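4-oxalocrotonate tautomerase family enzyme (Burkholderia sp. RPE67, PDB 6VVM) belongs to the 4-oxalocrotonate tautomerase family, its chain carrying two consecutive beta-alpha-beta units and assembling with two further copies into a trimer. Local coordinates at residues E14-L19 and I40-L45; S48-G53 and A59-I64; A75-L80 and V101-I106; L84-A89 and V94-T99. All coordinates share one frame; numbering follows the deposited sequence.

Contact 1: residues E14-L19 and I40-L45; sequences ERKASL and ILLTEL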
loop_
_atom_site.group_PDB
_atom_site.type_symbol
_atom_site.label_atom_id
_atom_site.label_comp_id
_atom_site.label_asym_id
_atom_site.label_seq_id
_atom_site.Cartn_x
_atom_site.Cartn_y
_atom_site.Cartn_z
ATOM N N GLU A 14 -21.789 -8.220 7.055
ATOM C CA GLU A 14 -21.545 -9.402 7.876
ATOM C C GLU A 14 -20.426 -10.252 7.283
ATOM O O GLU A 14 -19.607 -10.810 8.016
ATOM C CB GLU A 14 -22.828 -10.231 8.036
ATOM C CG GLU A 14 -22.639 -11.480 8.925
ATOM C CD GLU A 14 -23.908 -12.311 9.079
ATOM O OE1 GLU A 14 -24.956 -11.894 8.557
ATOM O OE2 GLU A 14 -23.856 -13.380 9.732
ATOM N N ARG A 15 -20.369 -10.363 5.958
ATOM C CA ARG A 15 -19.289 -11.136 5.355
ATOM C C ARG A 15 -17.940 -10.458 5.567
ATOM O O ARG A 15 -16.932 -11.134 5.801
ATOM C CB ARG A 15 -19.546 -11.355 3.866
ATOM C CG ARG A 15 -18.509 -12.255 3.231
ATOM C CD ARG A 15 -18.836 -12.568 1.798
ATOM N NE ARG A 15 -19.628 -13.789 1.660
ATOM C CZ ARG A 15 -20.149 -14.194 0.504
ATOM N NH1 ARG A 15 -19.973 -13.462 -0.592
ATOM N NH2 ARG A 15 -20.854 -15.312 0.443
ATOM N N LYS A 16 -17.894 -9.125 5.459
ATOM C CA LYS A 16 -16.653 -8.418 5.749
ATOM C C LYS A 16 -16.239 -8.622 7.201
ATOM O O LYS A 16 -15.058 -8.836 7.494
ATOM C CB LYS A 16 -16.808 -6.933 5.430
ATOM C CG LYS A 16 -17.018 -6.667 3.947
ATOM C CD LYS A 16 -16.895 -5.189 3.626
ATOM C CE LYS A 16 -18.229 -4.473 3.664
ATOM N NZ LYS A 16 -18.145 -3.259 2.757
ATOM N N ALA A 17 -17.202 -8.564 8.123
ATOM C CA ALA A 17 -16.906 -8.882 9.518
ATOM C C ALA A 17 -16.407 -10.321 9.676
ATOM O O ALA A 17 -15.492 -10.582 10.466
ATOM C CB ALA A 17 -18.150 -8.639 10.381
ATOM N N SER A 18 -16.973 -11.267 8.921
ATOM C CA SER A 18 -16.489 -12.645 9.017
ATOM C C SER A 18 -15.116 -12.791 8.367
ATOM O O SER A 18 -14.304 -13.616 8.793
ATOM C CB SER A 18 -17.501 -13.606 8.384
ATOM O OG SER A 18 -16.946 -14.900 8.233
ATOM N N LEU A 19 -14.815 -11.960 7.374
ATOM C CA LEU A 19 -13.473 -11.984 6.802
ATOM C C LEU A 19 -12.445 -11.431 7.779
ATOM O O LEU A 19 -11.342 -11.980 7.892
ATOM C CB LEU A 19 -13.450 -11.182 5.504
ATOM C CG LEU A 19 -12.072 -11.095 4.838
ATOM C CD1 LEU A 19 -11.646 -12.454 4.322
ATOM C CD2 LEU A 19 -12.080 -10.060 3.692
ATOM N N ILE A 40 -6.587 -4.804 10.359
ATOM C CA ILE A 40 -6.985 -5.128 8.990
ATOM C C ILE A 40 -7.656 -3.928 8.338
ATOM O O ILE A 40 -8.520 -3.280 8.935
ATOM C CB ILE A 40 -7.924 -6.348 8.953
ATOM C CG1 ILE A 40 -7.224 -7.562 9.568
ATOM C CG2 ILE A 40 -8.389 -6.647 7.510
ATOM C CD1 ILE A 40 -8.097 -8.743 9.689
ATOM N N LEU A 41 -7.315 -3.670 7.082
ATOM C CA LEU A 41 -8.086 -2.739 6.275
ATOM C C LEU A 41 -8.525 -3.455 5.016
ATOM O O LEU A 41 -7.706 -4.086 4.341
ATOM C CB LEU A 41 -7.301 -1.461 5.919
ATOM C CG LEU A 41 -5.922 -1.526 5.256
ATOM C CD1 LEU A 41 -5.684 -0.264 4.366
ATOM C CD2 LEU A 41 -4.829 -1.640 6.302
ATOM N N LEU A 42 -9.819 -3.395 4.735
ATOM C CA LEU A 42 -10.382 -3.907 3.495
ATOM C C LEU A 42 -10.501 -2.738 2.527
ATOM O O LEU A 42 -11.057 -1.695 2.884
ATOM C CB LEU A 42 -11.752 -4.547 3.722
ATOM C CG LEU A 42 -11.759 -5.602 4.832
ATOM C CD1 LEU A 42 -13.172 -6.112 5.067
ATOM C CD2 LEU A 42 -10.796 -6.726 4.471
ATOM N N THR A 43 -9.954 -2.902 1.328
ATOM C CA THR A 43 -9.984 -1.859 0.300
ATOM C C THR A 43 -10.881 -2.352 -0.829
ATOM O O THR A 43 -10.454 -3.134 -1.687
ATOM C CB THR A 43 -8.570 -1.526 -0.172
ATOM O OG1 THR A 43 -7.831 -0.963 0.921
ATOM C CG2 THR A 43 -8.607 -0.491 -1.325
ATOM N N GLU A 44 -12.146 -1.934 -0.788
ATOM C CA GLU A 44 -13.122 -2.309 -1.799
ATOM C C GLU A 44 -12.887 -1.503 -3.071
ATOM O O GLU A 44 -12.704 -0.289 -3.011
ATOM C CB GLU A 44 -14.539 -2.023 -1.302
ATOM C CG GLU A 44 -15.190 -3.097 -0.492
ATOM C CD GLU A 44 -16.660 -2.793 -0.242
ATOM O OE1 GLU A 44 -17.128 -1.694 -0.631
ATOM O OE2 GLU A 44 -17.343 -3.653 0.334
ATOM N N LEU A 45 -12.912 -2.177 -4.224
ATOM C CA LEU A 45 -12.715 -1.486 -5.493
ATOM C C LEU A 45 -13.850 -1.769 -6.467
ATOM O O LEU A 45 -14.307 -2.913 -6.591
ATOM C CB LEU A 45 -11.385 -1.898 -6.148
ATOM C CG LEU A 45 -10.113 -1.594 -5.363
ATOM C CD1 LEU A 45 -8.880 -1.901 -6.216
ATOM C CD2 LEU A 45 -10.103 -0.143 -4.901
#

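Contact 2: residues S48-G53 and A59-I64; sequences SNIGLG and AALPVI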
loop_
_atom_site.group_PDB
_atom_site.type_symbol
_atom_site.label_atom_id
_atom_site.label_comp_id
_atom_site.label_asym_id
_atom_site.label_seq_id
_atom_site.Cartn_x
_atom_site.Cartn_y
_atom_site.Cartn_z
ATOM N N SER A 48 -14.367 -1.240 -12.468
ATOM C CA SER A 48 -13.629 -0.327 -13.339
ATOM C C SER A 48 -12.179 -0.143 -12.909
ATOM O O SER A 48 -11.333 0.196 -13.746
ATOM C CB SER A 48 -14.328 1.031 -13.362
ATOM O OG SER A 48 -14.306 1.653 -12.082
ATOM N N ASN A 49 -11.873 -0.375 -11.629
ATOM C CA ASN A 49 -10.555 -0.140 -11.060
ATOM C C ASN A 49 -9.713 -1.404 -10.934
ATOM O O ASN A 49 -8.600 -1.329 -10.408
ATOM C CB ASN A 49 -10.699 0.514 -9.671
ATOM C CG ASN A 49 -11.217 1.952 -9.739
ATOM O OD1 ASN A 49 -12.016 2.302 -10.605
ATOM N ND2 ASN A 49 -10.760 2.794 -8.800
ATOM N N ILE A 50 -10.199 -2.555 -11.407
ATOM C CA ILE A 50 -9.565 -3.847 -11.161
ATOM C C ILE A 50 -9.170 -4.475 -12.488
ATOM O O ILE A 50 -10.040 -4.767 -13.316
ATOM C CB ILE A 50 -10.501 -4.804 -10.407
ATOM C CG1 ILE A 50 -11.246 -4.093 -9.282
ATOM C CG2 ILE A 50 -9.721 -5.977 -9.887
ATOM C CD1 ILE A 50 -12.407 -4.926 -8.724
ATOM N N GLY A 51 -7.882 -4.774 -12.649
ATOM C CA GLY A 51 -7.412 -5.368 -13.891
ATOM C C GLY A 51 -6.796 -6.749 -13.765
ATOM O O GLY A 51 -5.967 -6.995 -12.885
ATOM N N LEU A 52 -7.201 -7.660 -14.651
ATOM C CA LEU A 52 -6.644 -9.006 -14.745
ATOM C C LEU A 52 -6.342 -9.291 -16.208
ATOM O O LEU A 52 -7.241 -9.214 -17.056
ATOM C CB LEU A 52 -7.606 -10.054 -14.187
ATOM C CG LEU A 52 -7.271 -11.525 -14.456
ATOM C CD1 LEU A 52 -5.833 -11.834 -14.097
ATOM C CD2 LEU A 52 -8.224 -12.478 -13.709
ATOM N N GLY A 53 -5.082 -9.605 -16.508
ATOM C CA GLY A 53 -4.721 -9.814 -17.898
ATOM C C GLY A 53 -4.993 -8.623 -18.788
ATOM O O GLY A 53 -5.148 -8.786 -20.001
ATOM N N ALA A 59 -12.371 -10.711 -10.992
ATOM C CA ALA A 59 -11.608 -11.949 -10.885
ATOM C C ALA A 59 -10.138 -11.730 -10.546
ATOM O O ALA A 59 -9.442 -12.705 -10.252
ATOM C CB ALA A 59 -11.710 -12.728 -12.197
ATOM N N ALA A 60 -9.641 -10.494 -10.597
ATOM C CA ALA A 60 -8.251 -10.237 -10.244
ATOM C C ALA A 60 -8.003 -10.375 -8.752
ATOM O O ALA A 60 -6.855 -10.584 -8.344
ATOM C CB ALA A 60 -7.837 -8.835 -10.685
ATOM N N LEU A 61 -9.048 -10.247 -7.947
ATOM C CA LEU A 61 -9.003 -10.218 -6.501
ATOM C C LEU A 61 -9.409 -11.577 -5.952
ATOM O O LEU A 61 -10.051 -12.368 -6.650
ATOM C CB LEU A 61 -9.935 -9.111 -5.991
ATOM C CG LEU A 61 -9.556 -7.751 -6.624
ATOM C CD1 LEU A 61 -10.300 -6.590 -6.001
ATOM C CD2 LEU A 61 -8.060 -7.499 -6.559
ATOM N N PRO A 62 -9.058 -11.889 -4.694
ATOM C CA PRO A 62 -8.427 -10.982 -3.719
ATOM C C PRO A 62 -6.894 -10.959 -3.679
ATOM O O PRO A 62 -6.236 -11.965 -3.911
ATOM C CB PRO A 62 -8.968 -11.493 -2.384
ATOM C CG PRO A 62 -9.152 -12.965 -2.596
ATOM C CD PRO A 62 -9.368 -13.204 -4.097
ATOM N N VAL A 63 -6.350 -9.786 -3.370
ATOM C CA VAL A 63 -4.924 -9.598 -3.132
ATOM C C VAL A 63 -4.763 -9.159 -1.683
ATOM O O VAL A 63 -5.389 -8.187 -1.251
ATOM C CB VAL A 63 -4.316 -8.565 -4.091
ATOM C CG1 VAL A 63 -2.866 -8.249 -3.691
ATOM C CG2 VAL A 63 -4.406 -9.074 -5.539
ATOM N N ILE A 64 -3.960 -9.891 -0.924
ATOM C CA ILE A 64 -3.735 -9.584 0.485
ATOM C C ILE A 64 -2.297 -9.126 0.647
ATOM O O ILE A 64 -1.364 -9.855 0.290
ATOM C CB ILE A 64 -4.023 -10.790 1.392
ATOM C CG1 ILE A 64 -5.434 -11.350 1.162
ATOM C CG2 ILE A 64 -3.872 -10.370 2.840
ATOM C CD1 ILE A 64 -5.503 -12.562 0.191
#

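Contact 3: residues A75-L80 and V101-I106; sequences AQKEAL and VMIKDI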
loop_
_atom_site.group_PDB
_atom_site.type_symbol
_atom_site.label_atom_id
_atom_site.label_comp_id
_atom_site.label_asym_id
_atom_site.label_seq_id
_atom_site.Cartn_x
_atom_site.Cartn_y
_atom_site.Cartn_z
ATOM N N ALA A 75 9.198 -20.619 7.131
ATOM C CA ALA A 75 8.120 -21.534 7.494
ATOM C C ALA A 75 6.892 -20.783 7.993
ATOM O O ALA A 75 5.759 -21.098 7.613
ATOM C CB ALA A 75 8.611 -22.512 8.563
ATOM N N GLN A 76 7.093 -19.800 8.870
ATOM C CA GLN A 76 5.967 -18.993 9.335
ATOM C C GLN A 76 5.299 -18.261 8.176
ATOM O O GLN A 76 4.066 -18.204 8.090
ATOM C CB GLN A 76 6.434 -17.990 10.384
ATOM C CG GLN A 76 6.829 -18.614 11.730
ATOM C CD GLN A 76 7.309 -17.572 12.718
ATOM O OE1 GLN A 76 8.424 -17.061 12.596
ATOM N NE2 GLN A 76 6.459 -17.220 13.680
ATOM N N LYS A 77 6.102 -17.692 7.280
ATOM C CA LYS A 77 5.539 -16.941 6.160
ATOM C C LYS A 77 4.771 -17.854 5.210
ATOM O O LYS A 77 3.712 -17.477 4.699
ATOM C CB LYS A 77 6.655 -16.206 5.427
ATOM C CG LYS A 77 7.357 -15.179 6.276
ATOM C CD LYS A 77 8.443 -14.443 5.495
ATOM C CE LYS A 77 9.091 -13.358 6.347
ATOM N NZ LYS A 77 10.242 -12.751 5.637
ATOM N N GLU A 78 5.295 -19.056 4.958
ATOM C CA GLU A 78 4.570 -20.045 4.160
ATOM C C GLU A 78 3.221 -20.379 4.783
ATOM O O GLU A 78 2.209 -20.487 4.080
ATOM C CB GLU A 78 5.413 -21.314 4.024
ATOM C CG GLU A 78 4.863 -22.367 3.088
ATOM C CD GLU A 78 5.874 -23.468 2.832
ATOM O OE1 GLU A 78 5.557 -24.641 3.101
ATOM O OE2 GLU A 78 6.998 -23.153 2.384
ATOM N N ALA A 79 3.193 -20.562 6.107
ATOM C CA ALA A 79 1.933 -20.842 6.786
ATOM C C ALA A 79 0.999 -19.644 6.712
ATOM O O ALA A 79 -0.207 -19.803 6.483
ATOM C CB ALA A 79 2.190 -21.247 8.239
ATOM N N LEU A 80 1.542 -18.440 6.895
ATOM C CA LEU A 80 0.744 -17.231 6.738
ATOM C C LEU A 80 0.108 -17.166 5.351
ATOM O O LEU A 80 -1.098 -16.926 5.230
ATOM C CB LEU A 80 1.601 -15.994 7.012
ATOM C CG LEU A 80 0.824 -14.672 7.058
ATOM C CD1 LEU A 80 -0.293 -14.679 8.112
ATOM C CD2 LEU A 80 1.767 -13.511 7.280
ATOM N N VAL A 101 -1.011 -13.315 -2.146
ATOM C CA VAL A 101 -0.509 -12.778 -0.885
ATOM C C VAL A 101 0.867 -12.172 -1.114
ATOM O O VAL A 101 1.724 -12.785 -1.759
ATOM C CB VAL A 101 -0.429 -13.855 0.220
ATOM C CG1 VAL A 101 0.211 -13.261 1.495
ATOM C CG2 VAL A 101 -1.817 -14.426 0.504
ATOM N N MET A 102 1.088 -10.983 -0.558
ATOM C CA MET A 102 2.391 -10.338 -0.613
ATOM C C MET A 102 2.774 -9.870 0.781
ATOM O O MET A 102 2.012 -9.145 1.433
ATOM C CB MET A 102 2.377 -9.161 -1.602
ATOM C CG MET A 102 2.383 -9.598 -3.044
ATOM S SD MET A 102 1.298 -8.615 -4.093
ATOM C CE MET A 102 1.654 -6.918 -3.638
ATOM N N ILE A 103 3.934 -10.310 1.255
ATOM C CA ILE A 103 4.382 -10.040 2.618
ATOM C C ILE A 103 5.497 -9.012 2.577
ATOM O O ILE A 103 6.517 -9.225 1.912
ATOM C CB ILE A 103 4.867 -11.317 3.327
ATOM C CG1 ILE A 103 3.724 -12.337 3.436
ATOM C CG2 ILE A 103 5.435 -10.964 4.707
ATOM C CD1 ILE A 103 4.155 -13.659 3.997
ATOM N N LYS A 104 5.315 -7.918 3.310
ATOM C CA LYS A 104 6.344 -6.903 3.491
ATOM C C LYS A 104 6.969 -7.073 4.871
ATOM O O LYS A 104 6.261 -7.046 5.884
ATOM C CB LYS A 104 5.770 -5.497 3.342
ATOM C CG LYS A 104 5.475 -5.088 1.905
ATOM C CD LYS A 104 4.647 -3.819 1.850
ATOM C CE LYS A 104 5.510 -2.588 1.636
ATOM N NZ LYS A 104 5.028 -1.803 0.453
ATOM N N ASP A 105 8.286 -7.263 4.901
ATOM C CA ASP A 105 9.059 -7.284 6.135
ATOM C C ASP A 105 9.555 -5.876 6.443
ATOM O O ASP A 105 10.120 -5.218 5.566
ATOM C CB ASP A 105 10.248 -8.229 5.998
ATOM C CG ASP A 105 9.825 -9.674 5.866
ATOM O OD1 ASP A 105 9.078 -10.136 6.742
ATOM O OD2 ASP A 105 10.225 -10.334 4.885
ATOM N N ILE A 106 9.348 -5.421 7.675
ATOM C CA ILE A 106 9.765 -4.089 8.116
ATOM C C ILE A 106 10.857 -4.263 9.169
ATOM O O ILE A 106 10.596 -4.853 10.224
ATOM C CB ILE A 106 8.583 -3.277 8.685
ATOM C CG1 ILE A 106 7.420 -3.217 7.692
ATOM C CG2 ILE A 106 9.023 -1.847 9.087
ATOM C CD1 ILE A 106 7.717 -2.460 6.385
#

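Contact 4: residues L84-A89 and V94-T99; sequences LSETSA and VSLQST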
loop_
_atom_site.group_PDB
_atom_site.type_symbol
_atom_site.label_atom_id
_atom_site.label_comp_id
_atom_site.label_asym_id
_atom_site.label_seq_id
_atom_site.Cartn_x
_atom_site.Cartn_y
_atom_site.Cartn_z
ATOM N N LEU A 84 -3.953 -17.253 5.116
ATOM C CA LEU A 84 -4.657 -16.080 4.606
ATOM C C LEU A 84 -5.380 -16.420 3.313
ATOM O O LEU A 84 -6.531 -16.010 3.109
ATOM C CB LEU A 84 -3.682 -14.913 4.398
ATOM C CG LEU A 84 -2.994 -14.293 5.638
ATOM C CD1 LEU A 84 -2.019 -13.162 5.216
ATOM C CD2 LEU A 84 -4.019 -13.764 6.629
ATOM N N SER A 85 -4.732 -17.215 2.454
ATOM C CA SER A 85 -5.296 -17.568 1.154
ATOM C C SER A 85 -6.549 -18.419 1.332
ATOM O O SER A 85 -7.609 -18.092 0.791
ATOM C CB SER A 85 -4.263 -18.323 0.313
ATOM O OG SER A 85 -3.123 -17.527 0.030
ATOM N N GLU A 86 -6.447 -19.503 2.122
ATOM C CA GLU A 86 -7.594 -20.386 2.350
ATOM C C GLU A 86 -8.742 -19.643 3.021
ATOM O O GLU A 86 -9.904 -19.830 2.646
ATOM C CB GLU A 86 -7.181 -21.591 3.197
ATOM C CG GLU A 86 -8.373 -22.391 3.744
ATOM C CD GLU A 86 -9.177 -23.055 2.634
ATOM O OE1 GLU A 86 -8.594 -23.348 1.569
ATOM O OE2 GLU A 86 -10.397 -23.277 2.813
ATOM N N THR A 87 -8.431 -18.786 4.005
ATOM C CA THR A 87 -9.465 -17.999 4.680
ATOM C C THR A 87 -10.156 -17.056 3.702
ATOM O O THR A 87 -11.391 -16.970 3.660
ATOM C CB THR A 87 -8.859 -17.186 5.829
ATOM O OG1 THR A 87 -8.416 -18.057 6.886
ATOM C CG2 THR A 87 -9.900 -16.219 6.381
ATOM N N SER A 88 -9.367 -16.308 2.934
ATOM C CA SER A 88 -9.950 -15.368 1.986
ATOM C C SER A 88 -10.828 -16.092 0.973
ATOM O O SER A 88 -11.955 -15.664 0.700
ATOM C CB SER A 88 -8.839 -14.587 1.284
ATOM O OG SER A 88 -8.144 -13.792 2.226
ATOM N N ALA A 89 -10.342 -17.214 0.435
ATOM C CA ALA A 89 -11.105 -17.917 -0.591
ATOM C C ALA A 89 -12.387 -18.500 -0.019
ATOM O O ALA A 89 -13.431 -18.473 -0.678
ATOM C CB ALA A 89 -10.252 -19.016 -1.225
ATOM N N VAL A 94 -14.595 -17.823 -3.291
ATOM C CA VAL A 94 -13.910 -17.838 -4.577
ATOM C C VAL A 94 -12.833 -18.911 -4.539
ATOM O O VAL A 94 -12.495 -19.450 -3.486
ATOM C CB VAL A 94 -13.276 -16.476 -4.938
ATOM C CG1 VAL A 94 -14.350 -15.416 -5.155
ATOM C CG2 VAL A 94 -12.290 -16.057 -3.860
ATOM N N SER A 95 -12.269 -19.191 -5.712
ATOM C CA SER A 95 -11.262 -20.235 -5.814
ATOM C C SER A 95 -10.004 -19.843 -5.054
ATOM O O SER A 95 -9.599 -18.676 -5.048
ATOM C CB SER A 95 -10.917 -20.501 -7.282
ATOM O OG SER A 95 -9.896 -19.617 -7.701
ATOM N N LEU A 96 -9.399 -20.829 -4.390
ATOM C CA LEU A 96 -8.082 -20.623 -3.799
ATOM C C LEU A 96 -7.078 -20.166 -4.848
ATOM O O LEU A 96 -6.200 -19.345 -4.557
ATOM C CB LEU A 96 -7.599 -21.913 -3.131
ATOM C CG LEU A 96 -6.268 -21.876 -2.361
ATOM C CD1 LEU A 96 -6.314 -20.966 -1.126
ATOM C CD2 LEU A 96 -5.845 -23.286 -1.961
ATOM N N GLN A 97 -7.220 -20.665 -6.079
ATOM C CA GLN A 97 -6.281 -20.352 -7.146
ATOM C C GLN A 97 -6.248 -18.860 -7.478
ATOM O O GLN A 97 -5.228 -18.366 -7.965
ATOM C CB GLN A 97 -6.649 -21.181 -8.392
ATOM C CG GLN A 97 -6.279 -22.665 -8.300
ATOM C CD GLN A 97 -7.333 -23.538 -7.606
ATOM O OE1 GLN A 97 -8.247 -23.035 -6.943
ATOM N NE2 GLN A 97 -7.199 -24.860 -7.754
ATOM N N SER A 98 -7.323 -18.126 -7.184
ATOM C CA SER A 98 -7.406 -16.706 -7.481
ATOM C C SER A 98 -6.745 -15.814 -6.433
ATOM O O SER A 98 -6.618 -14.613 -6.680
ATOM C CB SER A 98 -8.875 -16.297 -7.631
ATOM O OG SER A 98 -9.537 -16.348 -6.367
ATOM N N THR A 99 -6.322 -16.350 -5.282
ATOM C CA THR A 99 -5.813 -15.514 -4.200
ATOM C C THR A 99 -4.322 -15.220 -4.362
ATOM O O THR A 99 -3.540 -16.074 -4.797
ATOM C CB THR A 99 -6.057 -16.164 -2.832
ATOM O OG1 THR A 99 -5.340 -17.396 -2.761
ATOM C CG2 THR A 99 -7.562 -16.438 -2.589
HETATM O O HOH W 1 -2.044 -17.157 -2.434
#

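Contact 1: residues E14-L19 and I40-L45
K16 on helix 13-31 and E44 near the end of strand 39-45 form the polar part of the contact, a salt bridge of 2.6 Å between K16 NZ and E44 OE2. The two side chains meet at about a right angle. E44 is extended beyond CG, whereas the lysine bends at its third torsion (chi3 -93°), which turns CE and NZ onto the carboxylate. NZ then sits above the carboxylate plane, 55° out of it. The ammonium has a second carboxylate partner, D110 OD1 of the second subunit, so its charge probably links this chain to that one; D13 adds a long, weak ion pair. Helix and strand belong to the beta-alpha-beta unit of strand 2-8, helix 13-31 and strand 39-45, and their short segments run in roughly opposing directions, 138° apart, with axes 10.4 Å from each other.

The apolar part turns on the fork of L42. Its CD1 lies 3.7 Å from K16 CB, crossing the root of the lysine chain at a slant, while its CD2 meets L19 CD2, also at 3.7 Å. L42 further touches I20 on the helix and V5 on strand 2-8, and L19 leans on V91 of helix 74-92.

Contact 2: residues S48-G53 and A59-I64
N49 OD1 accepts S48 OG at 2.8 Å, the hydroxyl coming 21° off the carbonyl plane, and takes a further, weak bond from K77 NZ of the third subunit. N49 ND2 donates to I103 O and D105 OD2 of that same subunit, so both ends of the amide are engaged at the interface. The facing of 48-53 and 59-64 is apolar and centres on the methyl of A60. I50 CG2 lies 3.5 Å from A60 CB on one flank, L52 CB stands 3.7 Å from it on the other, and G51 O, belonging to the residue between them, comes to 3.4 Å. The ethyl branch of I50 runs beside the backbone N (chi1 -42°), leaving CG2 anti to N and turned to A60 and to L61, whose CG is 3.7 Å from it. I50 and L61 cross at about a right angle, with I50 CD1 3.8 Å from L61 CD1. At the outer edge L52 CD2 reaches A59 CB at 3.8 Å.

The strand 50-52 pairs with 55-56 in a small antiparallel hairpin, and G51 and L52 also join a strand of the third subunit. Beyond the cis peptide before P62, the chain enters strand 63-69 of the main sheet; L61 packs on Y6 and P8 of strand 2-8, and P62 on L92 of helix 74-92.

Contact 3: residues A75-L80 and V101-I106
The second beta-alpha-beta unit of the chain, strand 63-69, helix 74-92 and strand 100-106, is held across its helix-strand face by K77 and L80 meeting I103 and D105. The helix and strand segments oppose each other at a slant, 143° between their directions, axes 10.0 Å apart. I103 projects its CD1 into the angle between the two helix residues: this methyl lies 3.8 Å from K77 CB and 4.1 Å from L80 CD2, and L80 and I103 approach obliquely. Both leucine and isoleucine also touch L68 on the neighbouring strand, while L80 reaches T27, A30 and I31 of helix 13-31, so L80 fills the place where helix 74-92, helix 13-31 and the sheet come together. On the opposite face of strand 100-106, K104 NZ is hydrogen-bonded to Y6 OH of the third subunit. The polar contact lies near the strand's end. K77 is extended from CG to NZ (chi3 177°) and comes at D105 from the opposite direction. Its ammonium forms a salt bridge in which K77 NZ stands 2.5 Å from D105 OD2, on the syn side of that oxygen and 26° out of the carboxylate plane, with D105 OD1 3.1 Å from the same nitrogen.

Contact 4: residues L84-A89 and V94-T99
S85, A89, L96 and T99 meet across the contact, two from helix 74-92 and two from the turn that follows it; S85 and T99 point at the opposing segment, while L96 brings its branch end round to it. The turn curls past the methyl of A89: A89 CB is 3.7 Å from L96 CA and 4.0 Å from T99 CG2, and V94 O comes to 3.2 Å. L96 lays its CD1 over the helix backbone one turn before A89, 3.5 Å from S85 C and also beside E86 N. T99 comes to S85 from another side, its OG1 3.4 Å from S85 CB. With chi1 at 63°, that hydroxyl lies between the T99 backbone N and carbonyl carbon, and CG2 is left to face S85 O and A89 CB. T99 OG1 donates to L96 O in the carbonyl plane, and T99 N bonds to the same oxygen, which ties the residue to the turn. S98 does the same for S95 O, its OG and N both reaching that carbonyl.

Two polar links join the segments. V94 N donates to A89 O at 2.9 Å, in the carbonyl plane and on a lone pair, with an N-H...O angle of 156°. Water 1 bridges them by donating to S85 OG at 2.7 Å and to T99 O; S85 OG is also bonded to I81 O. P62 packs on V94, S98 and T99. The arrangement folds the short 3-10 segment 96-98 back on the helix end, making the helix-to-strand connection of the beta-alpha-beta crossover that leads into strand 100-106.

In the fold
From the N terminus, contact 1 comes first: it closes the loop from helix 13-31 to strand 39-45, an edge strand of the four-stranded sheet within the chain. Contact 2 follows in series, closing the short hairpin excursion between 48-53 and 59-64 before strand 63-69 begins; it touches contact 1 through L45 and I50. Contact 3 then closes the second helix-strand loop, from 75-80 to 101-106, on the other side of the chain's centre from contact 1, its strand at the opposite sheet edge. Contact 4 lies within that loop and shares helix 74-92. Through P62 and I64, contact 2 also meets contact 4, packing the entry to strand 63-69 against helix 74-92 and the turn after it.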